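Side-chain contacts in putative lipoprotein (Parabacteroides distasonis, PDB 4FVS), which is of unknown function but probably binds a lipid or another hydrophobic molecule, as a putative exported protein of the LolA/LolB clan: residues Tyr184-Pro189 with Arg195-Asp200; Tyr51-Pro56 with Thr82-Gly87; Asn107-Asn112 with Ile147-Ile152. One frame throughout, in Å; residues are numbered along the deposited sequence.

Contact 1: Tyr184-Pro189 with Arg195-Asp200; sequences YEWYSP and RTEQYD
Tyr184, Trp186, Arg195 and Glu197 belong to an antiparallel beta hairpin, strands 179-188 and 192-200, and illustrate how alternate residues can tie one face of a hairpin together. Tyr184 and Glu197 form a hydrogen-bonded pair, with Tyr184 N reaching Glu197 O at 2.9 Å and Glu197 N bonding in return to Tyr184 O. Trp186 and Arg195 make the next such pair, in which Trp186 N bonds to Arg195 O, whereas the return bond is weak. Between them the non-hydrogen-bonded pair Glu185 and Thr196 turns to the other face, CG of Glu185 lying beside methyl CG2 of Thr196 at 3.9 Å.

Arg195 has CG anti to the backbone N (chi1 -175°) and stays extended to NE, which lays its CD over the six-membered ring of Trp186, a CH-pi contact of 4.1 Å from CD to the ring centroid. Its guanidinium then grips a single oxygen side-on: NE, at 2.9 Å, and NH2 both bond to Glu197 OE2 on its anti side. The second oxygen, OE1 of Glu197, accepts from Tyr199 OH at 2.6 Å, from above the carboxylate plane. Three bonds thus hold this carboxylate, whose CD lies 3.6 Å from Trp186 CH2 at the indole edge. With an alanine at Glu197, the Arg195 guanidinium would probably lack its charge partner and the Tyr199 hydroxyl its acceptor, both becoming freer to turn. Tyr199 CE1 also abuts the edge of the Tyr184 ring, 3.5 Å from CD2.

Strand 205-214 flanks the hairpin beside strand 192-200, where Thr196 OG1 bonds to Thr209. Strand 157-171 flanks strand 179-188, bringing Lys163 into a cation-pi contact with Tyr184, and Trp186 NE1 reaches across strand 157-171 to bond Glu150 OE2 on strand 132-154.

Contact 2: Tyr51-Pro56 with Thr82-Gly87; sequences YVYTNP and TLSYPG
Tyr53 and Ser84 meet through little more than their two hydroxyl groups, with OH of Tyr53 3.1 Å from OG of Ser84, and yet the site is buried. It is a case where a small contact is best read through the partners that its polar atoms share. Tyr53 OH is hydrogen-bonded to the hydroxyl of Tyr33, and Ser84 OG to the backbone oxygen of Glu81; a weak bond also links Ser84 OG with Tyr33 OH. The three hydroxyls therefore gather in one buried polar cluster.

Ser84 OG meets the phenol oxygen from an oblique position, and Ser84 CB lies 3.8 Å from Tyr53 OH. Tyr51 CD1 lies 3.5 Å above one face of the Tyr53 ring, toward its rim, which probably limits how far that ring can turn. Across the contact, Ser84 sits at the centre of an inverse gamma turn, closed by a weak bond from Tyr85 N to Leu83 O. There OG stands beside the serine's own backbone N (chi1 -56°), the rotation that carries it to the phenol.

Tyr85 follows as N-cap of the short helix 86-89. Strand 44-54, which carries Tyr53, runs between strands 27-41 and 60-71, while Leu83 and Tyr85 rest against Met139 of strand 132-154, Tyr85 and Pro86 against strand 205-214, and Pro86 also against Gln28. The segment 82-87 thus links strands 27-41, 132-154 and 205-214, no two of which are neighbours in the strand order.

Contact 3: Asn107-Asn112 with Ile147-Ile152; sequences NPYAAN and IKTESI
Pro108 and Tyr109 close on one methyl group, CG2 of Thr149, in a small apolar contact at the surface of the molecule. The pyrrolidine ring supplies the nearer partner: Pro108 CG lies 3.4 Å from Thr149 CG2, and Pro108 CB is only slightly farther away, so one side of the proline ring crosses the methyl at a slant. The Tyr109 side chain passes alongside the threonine in the opposite direction, bringing its OH within 4.0 Å of the same CG2. With the threonine OG1 set between its backbone N and carbonyl carbon (chi1 59°), the methyl takes the position anti to that carbon and faces the loop. No hydrogen bond joins the two segments, and van der Waals contact carries the meeting.

In the next shell, the loop residues hold one another. Pro108 CG rests over one face of the Tyr109 ring, 3.8 Å above its plane and toward the rim, so proline, phenol and threonine methyl pack as a group. Asn107 OD1 accepts from Tyr109 N at 3.1 Å, the donor standing well above the carbonyl plane of the amide, and this bond folds the backbone around Pro108. Pro108 also touches Ala162 and Tyr109 touches Asp160, both on strand 157-171, which means that the loop lies across two adjacent strands.

Thr149 is itself placed by strand 132-154. On either side of it in sequence, Lys148 and Glu150 start their side chains away from the loop and are joined by a long salt bridge. The general lesson is how a turn in a loop and an irregularity in a strand can meet at one methyl: an Asx turn at Asn107 shapes the loop, and a classic beta bulge, Ile147 and Lys148 opposite Lys163, immediately precedes Thr149.

In the fold
Along the chain contact 2 closes first, contact 3 follows, and contact 1 comes last, so none is nested in another. In space contact 1 is the middle term: its centre lies about 14 Å from the centre of each of the others, which are about 26 Å apart on opposite sides of the chain's centre. Glu185 packs against Thr82 of contact 2, whereas Trp186 joins Glu150 and touches Ile152 of contact 3, thus linking strands 179-188 and 132-154. All three reach the same antiparallel strand system, consistent with a LolA/LolB-like fold of curved antiparallel strands, probably an open barrel, whose loops contact both neighbouring and distant strands.

Contact 1: Tyr184-Pro189 with Arg195-Asp200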
loop_
_atom_site.group_PDB
_atom_site.type_symbol
_atom_site.label_atom_id
_atom_site.label_comp_id
_atom_site.label_asym_id
_atom_site.label_seq_id
_atom_site.Cartn_x
_atom_site.Cartn_y
_atom_site.Cartn_z
ATOM N N TYR A 184 -7.362 5.810 4.189
ATOM C CA TYR A 184 -7.963 5.660 2.871
ATOM C C TYR A 184 -6.895 5.353 1.849
ATOM O O TYR A 184 -5.712 5.707 2.024
ATOM C CB TYR A 184 -8.742 6.910 2.442
ATOM C CG TYR A 184 -9.851 7.327 3.374
ATOM C CD1 TYR A 184 -11.039 6.611 3.442
ATOM C CD2 TYR A 184 -9.757 8.494 4.119
ATOM C CE1 TYR A 184 -12.087 7.013 4.278
ATOM C CE2 TYR A 184 -10.806 8.914 4.949
ATOM C CZ TYR A 184 -11.969 8.169 5.027
ATOM O OH TYR A 184 -13.008 8.588 5.833
ATOM N N GLU A 185 -7.313 4.692 0.775
ATOM C CA GLU A 185 -6.449 4.396 -0.349
ATOM C C GLU A 185 -7.203 4.637 -1.636
ATOM O O GLU A 185 -8.382 4.318 -1.722
ATOM C CB GLU A 185 -5.925 2.946 -0.284
ATOM C CG GLU A 185 -4.880 2.698 0.793
ATOM C CD GLU A 185 -4.252 1.320 0.857
ATOM O OE1 GLU A 185 -4.922 0.341 0.458
ATOM O OE2 GLU A 185 -3.124 1.211 1.392
ATOM N N TRP A 186 -6.538 5.225 -2.615
ATOM C CA TRP A 186 -7.039 5.418 -3.974
ATOM C C TRP A 186 -6.164 4.611 -4.876
ATOM O O TRP A 186 -4.961 4.876 -4.964
ATOM C CB TRP A 186 -7.053 6.886 -4.402
ATOM C CG TRP A 186 -8.101 7.739 -3.775
ATOM C CD1 TRP A 186 -9.283 8.127 -4.330
ATOM C CD2 TRP A 186 -8.009 8.408 -2.515
ATOM N NE1 TRP A 186 -9.934 9.004 -3.493
ATOM C CE2 TRP A 186 -9.182 9.182 -2.364
ATOM C CE3 TRP A 186 -7.060 8.407 -1.479
ATOM C CZ2 TRP A 186 -9.422 9.951 -1.230
ATOM C CZ3 TRP A 186 -7.305 9.158 -0.347
ATOM C CH2 TRP A 186 -8.475 9.912 -0.225
ATOM N N TYR A 187 -6.724 3.602 -5.512
ATOM C CA TYR A 187 -5.924 2.766 -6.387
ATOM C C TYR A 187 -6.558 2.698 -7.772
ATOM O O TYR A 187 -7.780 2.640 -7.911
ATOM C CB TYR A 187 -5.719 1.383 -5.784
ATOM C CG TYR A 187 -6.972 0.587 -5.495
ATOM C CD1 TYR A 187 -7.464 -0.324 -6.418
ATOM C CD2 TYR A 187 -7.568 0.622 -4.240
ATOM C CE1 TYR A 187 -8.583 -1.110 -6.141
ATOM C CE2 TYR A 187 -8.659 -0.202 -3.932
ATOM C CZ TYR A 187 -9.183 -1.041 -4.900
ATOM O OH TYR A 187 -10.264 -1.842 -4.640
ATOM N N SER A 188 -5.716 2.746 -8.795
ATOM C CA SER A 188 -6.160 2.769 -10.181
ATOM C C SER A 188 -5.611 1.567 -10.972
ATOM O O SER A 188 -4.508 1.087 -10.665
ATOM C CB SER A 188 -5.695 4.068 -10.824
ATOM O OG SER A 188 -6.350 4.329 -12.056
ATOM N N PRO A 189 -6.320 1.105 -12.031
ATOM C CA PRO A 189 -5.794 -0.011 -12.830
ATOM C C PRO A 189 -4.443 0.289 -13.474
ATOM O O PRO A 189 -4.216 1.408 -13.947
ATOM C CB PRO A 189 -6.854 -0.184 -13.911
ATOM C CG PRO A 189 -8.089 0.369 -13.328
ATOM C CD PRO A 189 -7.636 1.540 -12.549
ATOM N N ARG A 195 -3.133 7.764 -4.389
ATOM C CA ARG A 195 -3.172 8.586 -3.190
ATOM C C ARG A 195 -3.544 7.752 -1.972
ATOM O O ARG A 195 -4.339 6.817 -2.082
ATOM C CB ARG A 195 -4.176 9.728 -3.365
ATOM C CG ARG A 195 -4.189 10.693 -2.192
ATOM C CD ARG A 195 -5.224 11.786 -2.318
ATOM N NE ARG A 195 -5.221 12.617 -1.111
ATOM C CZ ARG A 195 -4.435 13.673 -0.926
ATOM N NH1 ARG A 195 -3.618 14.081 -1.893
ATOM N NH2 ARG A 195 -4.483 14.347 0.211
ATOM N N THR A 196 -2.954 8.069 -0.819
ATOM C CA THR A 196 -3.294 7.430 0.458
ATOM C C THR A 196 -3.390 8.539 1.531
ATOM O O THR A 196 -2.711 9.562 1.419
ATOM C CB THR A 196 -2.334 6.298 0.866
ATOM O OG1 THR A 196 -1.073 6.796 1.298
ATOM C CG2 THR A 196 -2.145 5.247 -0.197
ATOM N N GLU A 197 -4.275 8.356 2.525
ATOM C CA GLU A 197 -4.434 9.259 3.666
ATOM C C GLU A 197 -4.480 8.461 4.944
ATOM O O GLU A 197 -5.056 7.369 4.958
ATOM C CB GLU A 197 -5.682 10.098 3.536
ATOM C CG GLU A 197 -5.577 11.153 2.461
ATOM C CD GLU A 197 -6.835 11.962 2.246
ATOM O OE1 GLU A 197 -7.814 11.769 3.006
ATOM O OE2 GLU A 197 -6.854 12.761 1.282
ATOM N N GLN A 198 -3.846 8.963 6.014
ATOM C CA GLN A 198 -3.814 8.261 7.306
ATOM C C GLN A 198 -4.295 9.196 8.419
ATOM O O GLN A 198 -3.792 10.310 8.546
ATOM C CB GLN A 198 -2.414 7.704 7.626
ATOM C CG GLN A 198 -1.847 6.713 6.598
ATOM C CD GLN A 198 -1.272 7.392 5.387
ATOM O OE1 GLN A 198 -0.534 8.366 5.492
ATOM N NE2 GLN A 198 -1.586 6.892 4.206
ATOM N N TYR A 199 -5.271 8.727 9.215
ATOM C CA TYR A 199 -5.922 9.460 10.303
ATOM C C TYR A 199 -5.783 8.777 11.651
ATOM O O TYR A 199 -5.669 7.547 11.709
ATOM C CB TYR A 199 -7.412 9.585 9.997
ATOM C CG TYR A 199 -7.715 10.412 8.769
ATOM C CD1 TYR A 199 -7.725 9.837 7.497
ATOM C CD2 TYR A 199 -8.045 11.760 8.878
ATOM C CE1 TYR A 199 -8.000 10.595 6.364
ATOM C CE2 TYR A 199 -8.304 12.531 7.747
ATOM C CZ TYR A 199 -8.276 11.945 6.493
ATOM O OH TYR A 199 -8.532 12.699 5.378
ATOM N N ASP A 200 -5.816 9.565 12.737
ATOM C CA ASP A 200 -5.758 9.058 14.110
ATOM C C ASP A 200 -7.188 8.751 14.583
ATOM O O ASP A 200 -8.140 8.985 13.817
ATOM C CB ASP A 200 -5.029 10.051 15.052
ATOM C CG ASP A 200 -5.703 11.374 15.365
ATOM O OD1 ASP A 200 -6.889 11.548 14.993
ATOM O OD2 ASP A 200 -5.075 12.208 16.044
#

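Contact 2: Tyr51-Pro56 with Thr82-Gly87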
loop_
_atom_site.group_PDB
_atom_site.type_symbol
_atom_site.label_atom_id
_atom_site.label_comp_id
_atom_site.label_asym_id
_atom_site.label_seq_id
_atom_site.Cartn_x
_atom_site.Cartn_y
_atom_site.Cartn_z
ATOM N N TYR A 51 11.589 -2.018 -4.506
ATOM C CA TYR A 51 11.298 -0.713 -3.930
ATOM C C TYR A 51 12.477 -0.244 -3.114
ATOM O O TYR A 51 13.228 -1.058 -2.584
ATOM C CB TYR A 51 10.001 -0.716 -3.100
ATOM C CG TYR A 51 10.042 -1.502 -1.807
ATOM C CD1 TYR A 51 10.563 -0.941 -0.645
ATOM C CD2 TYR A 51 9.455 -2.764 -1.714
ATOM C CE1 TYR A 51 10.567 -1.638 0.560
ATOM C CE2 TYR A 51 9.450 -3.471 -0.507
ATOM C CZ TYR A 51 10.007 -2.901 0.630
ATOM O OH TYR A 51 10.017 -3.576 1.831
ATOM N N VAL A 52 12.654 1.080 -3.049
ATOM C CA VAL A 52 13.674 1.761 -2.254
ATOM C C VAL A 52 13.009 2.946 -1.597
ATOM O O VAL A 52 12.522 3.839 -2.286
ATOM C CB VAL A 52 14.957 2.186 -3.020
ATOM C CG1 VAL A 52 16.046 2.643 -2.043
ATOM C CG2 VAL A 52 15.490 1.050 -3.894
ATOM N N TYR A 53 12.934 2.924 -0.273
ATOM C CA TYR A 53 12.377 4.019 0.495
ATOM C C TYR A 53 13.559 4.819 1.021
ATOM O O TYR A 53 14.460 4.247 1.645
ATOM C CB TYR A 53 11.440 3.526 1.625
ATOM C CG TYR A 53 10.192 2.752 1.227
ATOM C CD1 TYR A 53 9.800 2.649 -0.105
ATOM C CD2 TYR A 53 9.385 2.146 2.190
ATOM C CE1 TYR A 53 8.638 1.959 -0.471
ATOM C CE2 TYR A 53 8.240 1.422 1.834
ATOM C CZ TYR A 53 7.858 1.345 0.502
ATOM O OH TYR A 53 6.707 0.646 0.163
ATOM N N THR A 54 13.623 6.110 0.651
ATOM C CA THR A 54 14.694 7.029 1.046
ATOM C C THR A 54 14.094 8.191 1.777
ATOM O O THR A 54 12.922 8.494 1.559
ATOM C CB THR A 54 15.507 7.517 -0.166
ATOM O OG1 THR A 54 14.633 8.129 -1.114
ATOM C CG2 THR A 54 16.333 6.412 -0.820
ATOM N N ASN A 55 14.859 8.866 2.627
ATOM C CA ASN A 55 14.295 10.040 3.276
ATOM C C ASN A 55 14.624 11.266 2.373
ATOM O O ASN A 55 15.293 11.099 1.341
ATOM C CB ASN A 55 14.743 10.186 4.750
ATOM C CG ASN A 55 16.202 10.036 4.973
ATOM O OD1 ASN A 55 17.029 10.734 4.368
ATOM N ND2 ASN A 55 16.535 9.125 5.868
ATOM N N PRO A 56 14.090 12.469 2.666
ATOM C CA PRO A 56 14.286 13.607 1.754
ATOM C C PRO A 56 15.737 13.923 1.363
ATOM O O PRO A 56 15.938 14.422 0.247
ATOM C CB PRO A 56 13.703 14.765 2.549
ATOM C CG PRO A 56 12.616 14.133 3.330
ATOM C CD PRO A 56 13.217 12.859 3.793
ATOM N N THR A 82 0.144 -1.278 2.072
ATOM C CA THR A 82 -0.837 -0.518 2.858
ATOM C C THR A 82 -0.073 0.378 3.892
ATOM O O THR A 82 -0.596 1.447 4.255
ATOM C CB THR A 82 -1.885 -1.506 3.511
ATOM O OG1 THR A 82 -2.722 -2.037 2.486
ATOM C CG2 THR A 82 -2.790 -0.846 4.527
ATOM N N LEU A 83 1.159 -0.043 4.317
ATOM C CA LEU A 83 1.979 0.639 5.325
ATOM C C LEU A 83 3.075 1.516 4.701
ATOM O O LEU A 83 3.992 1.939 5.405
ATOM C CB LEU A 83 2.603 -0.362 6.303
ATOM C CG LEU A 83 1.654 -1.391 6.969
ATOM C CD1 LEU A 83 2.428 -2.356 7.762
ATOM C CD2 LEU A 83 0.631 -0.724 7.858
ATOM N N SER A 84 2.946 1.827 3.390
ATOM C CA SER A 84 3.803 2.735 2.606
ATOM C C SER A 84 3.533 4.192 2.987
ATOM O O SER A 84 3.086 4.979 2.129
ATOM C CB SER A 84 3.534 2.566 1.109
ATOM O OG SER A 84 3.703 1.242 0.642
ATOM N N TYR A 85 3.697 4.545 4.280
ATOM C CA TYR A 85 3.381 5.914 4.672
ATOM C C TYR A 85 4.302 6.355 5.774
ATOM O O TYR A 85 4.791 5.494 6.508
ATOM C CB TYR A 85 1.902 6.087 5.065
ATOM C CG TYR A 85 1.401 5.203 6.190
ATOM C CD1 TYR A 85 1.544 5.591 7.524
ATOM C CD2 TYR A 85 0.657 4.057 5.921
ATOM C CE1 TYR A 85 1.034 4.822 8.560
ATOM C CE2 TYR A 85 0.108 3.294 6.953
ATOM C CZ TYR A 85 0.297 3.685 8.271
ATOM O OH TYR A 85 -0.241 2.967 9.306
ATOM N N PRO A 86 4.508 7.699 5.896
ATOM C CA PRO A 86 5.453 8.245 6.889
ATOM C C PRO A 86 5.364 7.663 8.318
ATOM O O PRO A 86 6.406 7.369 8.866
ATOM C CB PRO A 86 5.091 9.726 6.900
ATOM C CG PRO A 86 4.659 10.003 5.520
ATOM C CD PRO A 86 3.969 8.782 5.034
ATOM N N GLY A 87 4.176 7.494 8.900
ATOM C CA GLY A 87 4.023 6.918 10.244
ATOM C C GLY A 87 4.749 5.599 10.511
ATOM O O GLY A 87 5.297 5.389 11.607
#

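Contact 3: Asn107-Asn112 with Ile147-Ile152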
loop_
_atom_site.group_PDB
_atom_site.type_symbol
_atom_site.label_atom_id
_atom_site.label_comp_id
_atom_site.label_asym_id
_atom_site.label_seq_id
_atom_site.Cartn_x
_atom_site.Cartn_y
_atom_site.Cartn_z
ATOM N N ASN A 107 -12.336 -4.865 -7.661
ATOM C CA ASN A 107 -12.479 -4.085 -8.884
ATOM C C ASN A 107 -13.906 -3.534 -8.963
ATOM O O ASN A 107 -14.846 -4.284 -9.251
ATOM C CB ASN A 107 -12.147 -4.955 -10.107
ATOM C CG ASN A 107 -12.366 -4.318 -11.463
ATOM O OD1 ASN A 107 -12.432 -3.086 -11.620
ATOM N ND2 ASN A 107 -12.423 -5.164 -12.485
ATOM N N PRO A 108 -14.089 -2.222 -8.743
ATOM C CA PRO A 108 -15.450 -1.660 -8.760
ATOM C C PRO A 108 -15.991 -1.400 -10.159
ATOM O O PRO A 108 -17.178 -1.051 -10.307
ATOM C CB PRO A 108 -15.284 -0.357 -8.010
ATOM C CG PRO A 108 -13.882 0.040 -8.313
ATOM C CD PRO A 108 -13.081 -1.204 -8.391
ATOM N N TYR A 109 -15.136 -1.563 -11.181
ATOM C CA TYR A 109 -15.506 -1.312 -12.581
ATOM C C TYR A 109 -16.015 -2.579 -13.259
ATOM O O TYR A 109 -16.644 -2.493 -14.310
ATOM C CB TYR A 109 -14.323 -0.734 -13.360
ATOM C CG TYR A 109 -13.691 0.455 -12.669
ATOM C CD1 TYR A 109 -14.301 1.704 -12.695
ATOM C CD2 TYR A 109 -12.493 0.327 -11.961
ATOM C CE1 TYR A 109 -13.723 2.805 -12.070
ATOM C CE2 TYR A 109 -11.916 1.419 -11.313
ATOM C CZ TYR A 109 -12.536 2.658 -11.377
ATOM O OH TYR A 109 -12.007 3.780 -10.791
ATOM N N ALA A 110 -15.783 -3.739 -12.630
ATOM C CA ALA A 110 -16.184 -5.066 -13.092
ATOM C C ALA A 110 -17.671 -5.181 -13.272
ATOM O O ALA A 110 -18.453 -4.480 -12.612
ATOM C CB ALA A 110 -15.728 -6.121 -12.096
ATOM N N ALA A 111 -18.060 -6.106 -14.147
ATOM C CA ALA A 111 -19.462 -6.385 -14.414
ATOM C C ALA A 111 -20.180 -6.737 -13.120
ATOM O O ALA A 111 -19.641 -7.472 -12.285
ATOM C CB ALA A 111 -19.589 -7.512 -15.422
ATOM N N ASN A 112 -21.341 -6.080 -12.923
ATOM C CA ASN A 112 -22.300 -6.201 -11.822
ATOM C C ASN A 112 -21.634 -6.226 -10.434
ATOM O O ASN A 112 -22.050 -6.971 -9.552
ATOM C CB ASN A 112 -23.189 -7.426 -12.020
ATOM C CG ASN A 112 -24.233 -7.157 -13.084
ATOM O OD1 ASN A 112 -25.078 -6.240 -12.975
ATOM N ND2 ASN A 112 -24.205 -7.952 -14.142
ATOM N N ILE A 147 -15.657 2.789 -0.470
ATOM C CA ILE A 147 -16.331 4.071 -0.283
ATOM C C ILE A 147 -17.046 4.482 -1.584
ATOM O O ILE A 147 -18.280 4.539 -1.621
ATOM C CB ILE A 147 -15.325 5.153 0.210
ATOM C CG1 ILE A 147 -14.562 4.698 1.480
ATOM C CG2 ILE A 147 -16.011 6.505 0.415
ATOM C CD1 ILE A 147 -15.498 4.157 2.690
ATOM N N LYS A 148 -16.271 4.730 -2.643
ATOM C CA LYS A 148 -16.734 5.182 -3.946
ATOM C C LYS A 148 -15.586 5.095 -4.942
ATOM O O LYS A 148 -14.445 4.816 -4.547
ATOM C CB LYS A 148 -17.235 6.656 -3.822
ATOM C CG LYS A 148 -16.103 7.701 -3.559
ATOM C CD LYS A 148 -16.557 9.053 -3.003
ATOM C CE LYS A 148 -15.398 9.837 -2.421
ATOM N NZ LYS A 148 -15.769 11.236 -2.069
ATOM N N THR A 149 -15.868 5.435 -6.213
ATOM C CA THR A 149 -14.885 5.583 -7.283
ATOM C C THR A 149 -14.801 7.026 -7.631
ATOM O O THR A 149 -15.853 7.656 -7.837
ATOM C CB THR A 149 -15.217 4.742 -8.523
ATOM O OG1 THR A 149 -16.503 5.092 -9.058
ATOM C CG2 THR A 149 -15.072 3.269 -8.272
ATOM N N GLU A 150 -13.587 7.586 -7.704
ATOM C CA GLU A 150 -13.484 8.993 -8.101
ATOM C C GLU A 150 -12.207 9.243 -8.856
ATOM O O GLU A 150 -11.277 8.460 -8.768
ATOM C CB GLU A 150 -13.632 9.980 -6.918
ATOM C CG GLU A 150 -12.602 9.909 -5.803
ATOM C CD GLU A 150 -12.656 11.066 -4.822
ATOM O OE1 GLU A 150 -12.816 12.225 -5.268
ATOM O OE2 GLU A 150 -12.486 10.816 -3.606
ATOM N N SER A 151 -12.193 10.314 -9.631
ATOM C CA SER A 151 -11.054 10.752 -10.420
ATOM C C SER A 151 -10.149 11.597 -9.555
ATOM O O SER A 151 -10.622 12.533 -8.899
ATOM C CB SER A 151 -11.518 11.527 -11.649
ATOM O OG SER A 151 -10.420 11.860 -12.480
ATOM N N ILE A 152 -8.849 11.242 -9.534
ATOM C CA ILE A 152 -7.813 11.901 -8.738
ATOM C C ILE A 152 -6.727 12.415 -9.660
ATOM O O ILE A 152 -6.266 11.689 -10.546
ATOM C CB ILE A 152 -7.254 10.917 -7.669
ATOM C CG1 ILE A 152 -8.328 10.523 -6.651
ATOM C CG2 ILE A 152 -5.983 11.413 -6.963
ATOM C CD1 ILE A 152 -9.026 11.646 -5.835
#